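Local coordinates for uncharacterized protein (Nostoc punctiforme, PDB 2R3S) that is probably an O-methyltransferase, passing a methyl group from S-adenosylmethionine to a hydroxyl of a substrate not yet identified, at residues A[187-201]-A[215-229]. Residues are numbered along the deposited sequence; the frame is centred on the assembly and turned at random.
Sequences NPNAEIFGVDWASVL and SRYHTIAGSAFEVDY. With EDO (1,2-ethanediol), chain D.
Gly194 supplies the hollow and Tyr217 the bump where parallel strands 191-196 and 217-221 of a beta-alpha-beta unit pair, Ile192 and Gly194 exchanging backbone hydrogen bonds with Arg216, His218 and Ile220. A CB on Gly194 would collide with Tyr217 OH, so glycine suits the place; Ile192 CG2 packs against CE1 of that ring. On the other face of the sheet, His218 CB and CD2 lie over one face of the Phe193 ring. The His218 ring presents its edge to Glu191, whose OE1 accepts a nearly straight hydrogen bond from His218 NE2, modelled doubtfully short at 2.5 Å, carboxylate and ring almost coplanar. Branched Val195 sends CG1, anti to its backbone N (chi1 179°), tip to tip with Val227 CG2 at 3.8 Å. From the crossover helix, Leu201 CD1 packs against Thr219 CB and Ala221. Arg216, bent at chi3, puts NH1 on a lone pair of Ala190 O (2.9 Å), while NH2 donates a hydrogen bond to Ala184 O. Trp197 lays CZ3 and CH2 against Ser223, with an ethanediol, probably from the crystallisation liquor, over its ring; an alanine here would probably open a gap beside Ser223 and deprive the diol of its flat wall. The diol donates through O2 to Gly222 O and accepts at O1 from Ala224 N beyond the strands' carboxyl ends, consistent with part of a Rossmann-like S-adenosylmethionine pocket, where an acid placed like Asp196 commonly meets the ribose.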
# COMPACT_ATOMS: atom_id res chain seq x y z
N ASN A 187 -18.88 -12.03 -35.39
CA ASN A 187 -19.59 -11.47 -36.52
C ASN A 187 -18.67 -11.48 -37.76
O ASN A 187 -17.93 -10.53 -37.99
CB ASN A 187 -20.03 -10.04 -36.20
CG ASN A 187 -20.96 -9.96 -34.99
OD1 ASN A 187 -22.17 -10.18 -35.11
ND2 ASN A 187 -20.39 -9.64 -33.81
N PRO A 188 -18.72 -12.57 -38.56
CA PRO A 188 -17.90 -12.77 -39.77
C PRO A 188 -17.94 -11.67 -40.83
O PRO A 188 -17.00 -11.55 -41.62
CB PRO A 188 -18.47 -14.07 -40.35
CG PRO A 188 -18.97 -14.80 -39.17
CD PRO A 188 -19.58 -13.74 -38.30
N ASN A 189 -18.99 -10.86 -40.85
CA ASN A 189 -19.07 -9.75 -41.81
C ASN A 189 -18.73 -8.40 -41.20
O ASN A 189 -18.90 -7.36 -41.85
CB ASN A 189 -20.47 -9.71 -42.41
CG ASN A 189 -20.90 -11.04 -42.96
OD1 ASN A 189 -20.20 -11.63 -43.79
ND2 ASN A 189 -22.04 -11.54 -42.50
N ALA A 190 -18.25 -8.38 -39.96
CA ALA A 190 -17.92 -7.13 -39.31
C ALA A 190 -16.54 -6.68 -39.78
O ALA A 190 -15.62 -7.49 -39.90
CB ALA A 190 -17.96 -7.29 -37.80
N GLU A 191 -16.41 -5.39 -40.05
CA GLU A 191 -15.12 -4.76 -40.29
C GLU A 191 -14.85 -3.84 -39.11
O GLU A 191 -15.71 -3.03 -38.76
CB GLU A 191 -15.12 -3.96 -41.59
CG GLU A 191 -15.34 -4.80 -42.87
CD GLU A 191 -14.11 -5.57 -43.30
OE1 GLU A 191 -12.98 -5.11 -43.03
OE2 GLU A 191 -14.28 -6.65 -43.92
N ILE A 192 -13.65 -3.95 -38.53
CA ILE A 192 -13.28 -3.25 -37.30
C ILE A 192 -12.25 -2.17 -37.57
O ILE A 192 -11.25 -2.38 -38.26
CB ILE A 192 -12.66 -4.21 -36.24
CG1 ILE A 192 -13.47 -5.51 -36.11
CG2 ILE A 192 -12.55 -3.50 -34.93
CD1 ILE A 192 -14.95 -5.35 -35.77
N PHE A 193 -12.52 -0.99 -37.04
CA PHE A 193 -11.58 0.10 -37.12
C PHE A 193 -11.16 0.49 -35.71
O PHE A 193 -11.99 0.90 -34.88
CB PHE A 193 -12.20 1.29 -37.86
CG PHE A 193 -12.49 0.99 -39.29
CD1 PHE A 193 -13.58 0.21 -39.63
CD2 PHE A 193 -11.67 1.47 -40.29
CE1 PHE A 193 -13.86 -0.10 -40.95
CE2 PHE A 193 -11.94 1.18 -41.60
CZ PHE A 193 -13.05 0.39 -41.93
N GLY A 194 -9.86 0.37 -35.45
CA GLY A 194 -9.29 0.70 -34.16
C GLY A 194 -8.60 2.02 -34.16
O GLY A 194 -7.77 2.28 -35.02
N VAL A 195 -8.91 2.84 -33.17
CA VAL A 195 -8.27 4.14 -33.01
C VAL A 195 -7.43 4.13 -31.77
O VAL A 195 -7.94 3.92 -30.67
CB VAL A 195 -9.34 5.28 -32.88
CG1 VAL A 195 -8.67 6.63 -32.69
CG2 VAL A 195 -10.26 5.31 -34.10
N ASP A 196 -6.13 4.37 -31.91
CA ASP A 196 -5.26 4.61 -30.75
C ASP A 196 -3.96 5.23 -31.24
O ASP A 196 -3.80 5.47 -32.44
CB ASP A 196 -4.96 3.30 -29.99
CG ASP A 196 -4.85 3.51 -28.47
OD1 ASP A 196 -4.15 4.45 -28.04
OD2 ASP A 196 -5.45 2.71 -27.71
N TRP A 197 -3.02 5.48 -30.33
CA TRP A 197 -1.69 5.89 -30.75
C TRP A 197 -1.03 4.75 -31.54
O TRP A 197 -1.30 3.58 -31.31
CB TRP A 197 -0.84 6.28 -29.55
CG TRP A 197 -1.48 7.29 -28.65
CD1 TRP A 197 -1.89 7.08 -27.36
CD2 TRP A 197 -1.77 8.65 -28.96
NE1 TRP A 197 -2.43 8.24 -26.85
CE2 TRP A 197 -2.37 9.22 -27.80
CE3 TRP A 197 -1.58 9.46 -30.08
CZ2 TRP A 197 -2.77 10.56 -27.75
CZ3 TRP A 197 -1.99 10.79 -30.03
CH2 TRP A 197 -2.59 11.33 -28.88
N ALA A 198 -0.18 5.11 -32.50
CA ALA A 198 0.40 4.12 -33.40
C ALA A 198 1.10 2.97 -32.68
O ALA A 198 0.94 1.82 -33.08
CB ALA A 198 1.36 4.79 -34.41
N SER A 199 1.90 3.26 -31.67
CA SER A 199 2.63 2.21 -30.97
C SER A 199 1.71 1.26 -30.20
O SER A 199 2.07 0.11 -29.96
CB SER A 199 3.64 2.83 -30.02
OG SER A 199 3.00 3.60 -29.01
N VAL A 200 0.52 1.74 -29.84
CA VAL A 200 -0.45 0.89 -29.14
C VAL A 200 -1.16 -0.03 -30.11
O VAL A 200 -1.33 -1.21 -29.84
CB VAL A 200 -1.47 1.73 -28.33
CG1 VAL A 200 -2.53 0.82 -27.68
CG2 VAL A 200 -0.73 2.61 -27.29
N LEU A 201 -1.56 0.51 -31.25
CA LEU A 201 -2.18 -0.28 -32.32
C LEU A 201 -1.32 -1.42 -32.85
O LEU A 201 -1.85 -2.36 -33.44
CB LEU A 201 -2.59 0.62 -33.49
CG LEU A 201 -3.71 1.60 -33.22
CD1 LEU A 201 -3.75 2.64 -34.33
CD2 LEU A 201 -5.04 0.87 -33.06
N SER A 215 -7.47 -9.45 -41.36
CA SER A 215 -7.94 -8.88 -42.62
C SER A 215 -9.19 -8.00 -42.46
O SER A 215 -9.56 -7.31 -43.40
CB SER A 215 -8.27 -9.99 -43.60
OG SER A 215 -9.39 -10.73 -43.16
N ARG A 216 -9.85 -8.09 -41.31
CA ARG A 216 -11.04 -7.31 -41.02
C ARG A 216 -10.76 -6.34 -39.90
O ARG A 216 -11.69 -5.83 -39.27
CB ARG A 216 -12.19 -8.24 -40.63
CG ARG A 216 -12.46 -9.29 -41.67
CD ARG A 216 -13.77 -9.95 -41.46
NE ARG A 216 -13.67 -11.06 -40.52
CZ ARG A 216 -14.35 -11.18 -39.39
NH1 ARG A 216 -15.21 -10.25 -38.99
NH2 ARG A 216 -14.17 -12.25 -38.64
N TYR A 217 -9.47 -6.10 -39.67
CA TYR A 217 -9.01 -5.21 -38.65
C TYR A 217 -8.22 -4.08 -39.27
O TYR A 217 -7.17 -4.31 -39.86
CB TYR A 217 -8.15 -5.95 -37.60
CG TYR A 217 -8.11 -5.15 -36.34
CD1 TYR A 217 -9.14 -5.23 -35.42
CD2 TYR A 217 -7.10 -4.21 -36.12
CE1 TYR A 217 -9.15 -4.44 -34.28
CE2 TYR A 217 -7.11 -3.42 -34.99
CZ TYR A 217 -8.13 -3.54 -34.08
OH TYR A 217 -8.13 -2.76 -32.95
N HIS A 218 -8.71 -2.85 -39.11
CA HIS A 218 -8.11 -1.67 -39.74
C HIS A 218 -7.75 -0.65 -38.69
O HIS A 218 -8.40 -0.58 -37.68
CB HIS A 218 -9.11 -1.08 -40.76
CG HIS A 218 -9.79 -2.11 -41.59
ND1 HIS A 218 -9.14 -2.81 -42.59
CD2 HIS A 218 -11.06 -2.59 -41.56
CE1 HIS A 218 -9.98 -3.67 -43.14
NE2 HIS A 218 -11.15 -3.55 -42.54
N THR A 219 -6.72 0.15 -38.91
CA THR A 219 -6.26 1.06 -37.87
C THR A 219 -6.31 2.52 -38.33
O THR A 219 -6.08 2.83 -39.49
CB THR A 219 -4.83 0.70 -37.35
OG1 THR A 219 -3.85 0.97 -38.37
CG2 THR A 219 -4.76 -0.76 -36.94
N ILE A 220 -6.66 3.41 -37.41
CA ILE A 220 -6.65 4.84 -37.63
C ILE A 220 -5.77 5.34 -36.51
O ILE A 220 -6.23 5.46 -35.38
CB ILE A 220 -8.06 5.45 -37.53
CG1 ILE A 220 -9.00 4.81 -38.54
CG2 ILE A 220 -8.01 6.93 -37.77
CD1 ILE A 220 -10.41 5.18 -38.36
N ALA A 221 -4.50 5.58 -36.81
CA ALA A 221 -3.52 5.97 -35.80
C ALA A 221 -3.66 7.45 -35.47
O ALA A 221 -3.90 8.28 -36.36
CB ALA A 221 -2.12 5.67 -36.28
N GLY A 222 -3.50 7.78 -34.18
CA GLY A 222 -3.58 9.14 -33.69
C GLY A 222 -4.55 9.32 -32.53
O GLY A 222 -5.06 8.36 -31.98
N SER A 223 -4.76 10.58 -32.17
CA SER A 223 -5.71 11.01 -31.15
C SER A 223 -7.15 10.80 -31.55
O SER A 223 -7.55 11.19 -32.65
CB SER A 223 -5.53 12.49 -30.85
OG SER A 223 -6.62 12.97 -30.10
N ALA A 224 -7.93 10.23 -30.64
CA ALA A 224 -9.34 9.98 -30.87
C ALA A 224 -10.07 11.29 -31.14
O ALA A 224 -11.16 11.31 -31.69
CB ALA A 224 -9.96 9.26 -29.67
N PHE A 225 -9.45 12.39 -30.72
CA PHE A 225 -10.04 13.72 -30.86
C PHE A 225 -9.71 14.40 -32.20
O PHE A 225 -10.42 15.32 -32.61
CB PHE A 225 -9.60 14.60 -29.68
CG PHE A 225 -9.97 14.03 -28.33
CD1 PHE A 225 -11.26 14.17 -27.83
CD2 PHE A 225 -9.04 13.30 -27.59
CE1 PHE A 225 -11.61 13.63 -26.61
CE2 PHE A 225 -9.39 12.74 -26.36
CZ PHE A 225 -10.67 12.91 -25.88
N GLU A 226 -8.66 13.94 -32.87
CA GLU A 226 -8.16 14.60 -34.11
C GLU A 226 -8.43 13.77 -35.38
O GLU A 226 -8.85 14.31 -36.39
CB GLU A 226 -6.68 14.98 -33.96
CG GLU A 226 -6.39 15.98 -32.80
N VAL A 227 -8.26 12.45 -35.32
CA VAL A 227 -8.40 11.59 -36.49
C VAL A 227 -9.80 11.68 -37.06
O VAL A 227 -10.73 12.02 -36.35
CB VAL A 227 -8.05 10.09 -36.19
CG1 VAL A 227 -6.61 9.97 -35.67
CG2 VAL A 227 -9.04 9.46 -35.21
N ASP A 228 -9.92 11.38 -38.35
CA ASP A 228 -11.21 11.24 -39.01
C ASP A 228 -11.63 9.80 -38.90
O ASP A 228 -10.90 8.91 -39.34
CB ASP A 228 -11.13 11.66 -40.49
CG ASP A 228 -10.64 13.09 -40.66
OD1 ASP A 228 -11.01 13.95 -39.83
OD2 ASP A 228 -9.87 13.36 -41.61
N TYR A 229 -12.81 9.57 -38.35
CA TYR A 229 -13.31 8.23 -38.11
C TYR A 229 -13.90 7.65 -39.36
O TYR A 229 -13.95 6.43 -39.51
CB TYR A 229 -14.41 8.25 -37.03
CG TYR A 229 -14.02 8.72 -35.62
CD1 TYR A 229 -12.70 8.73 -35.19
CD2 TYR A 229 -15.00 9.08 -34.72
CE1 TYR A 229 -12.37 9.14 -33.91
CE2 TYR A 229 -14.67 9.48 -33.44
CZ TYR A 229 -13.36 9.50 -33.04
OH TYR A 229 -13.04 9.91 -31.78
C1 EDO D . -6.09 8.38 -27.75
O1 EDO D . -6.50 9.72 -28.07
C2 EDO D . -5.54 7.70 -29.00
O2 EDO D . -6.57 7.40 -29.96
O HOH W 1 -11.85 -6.90 -45.07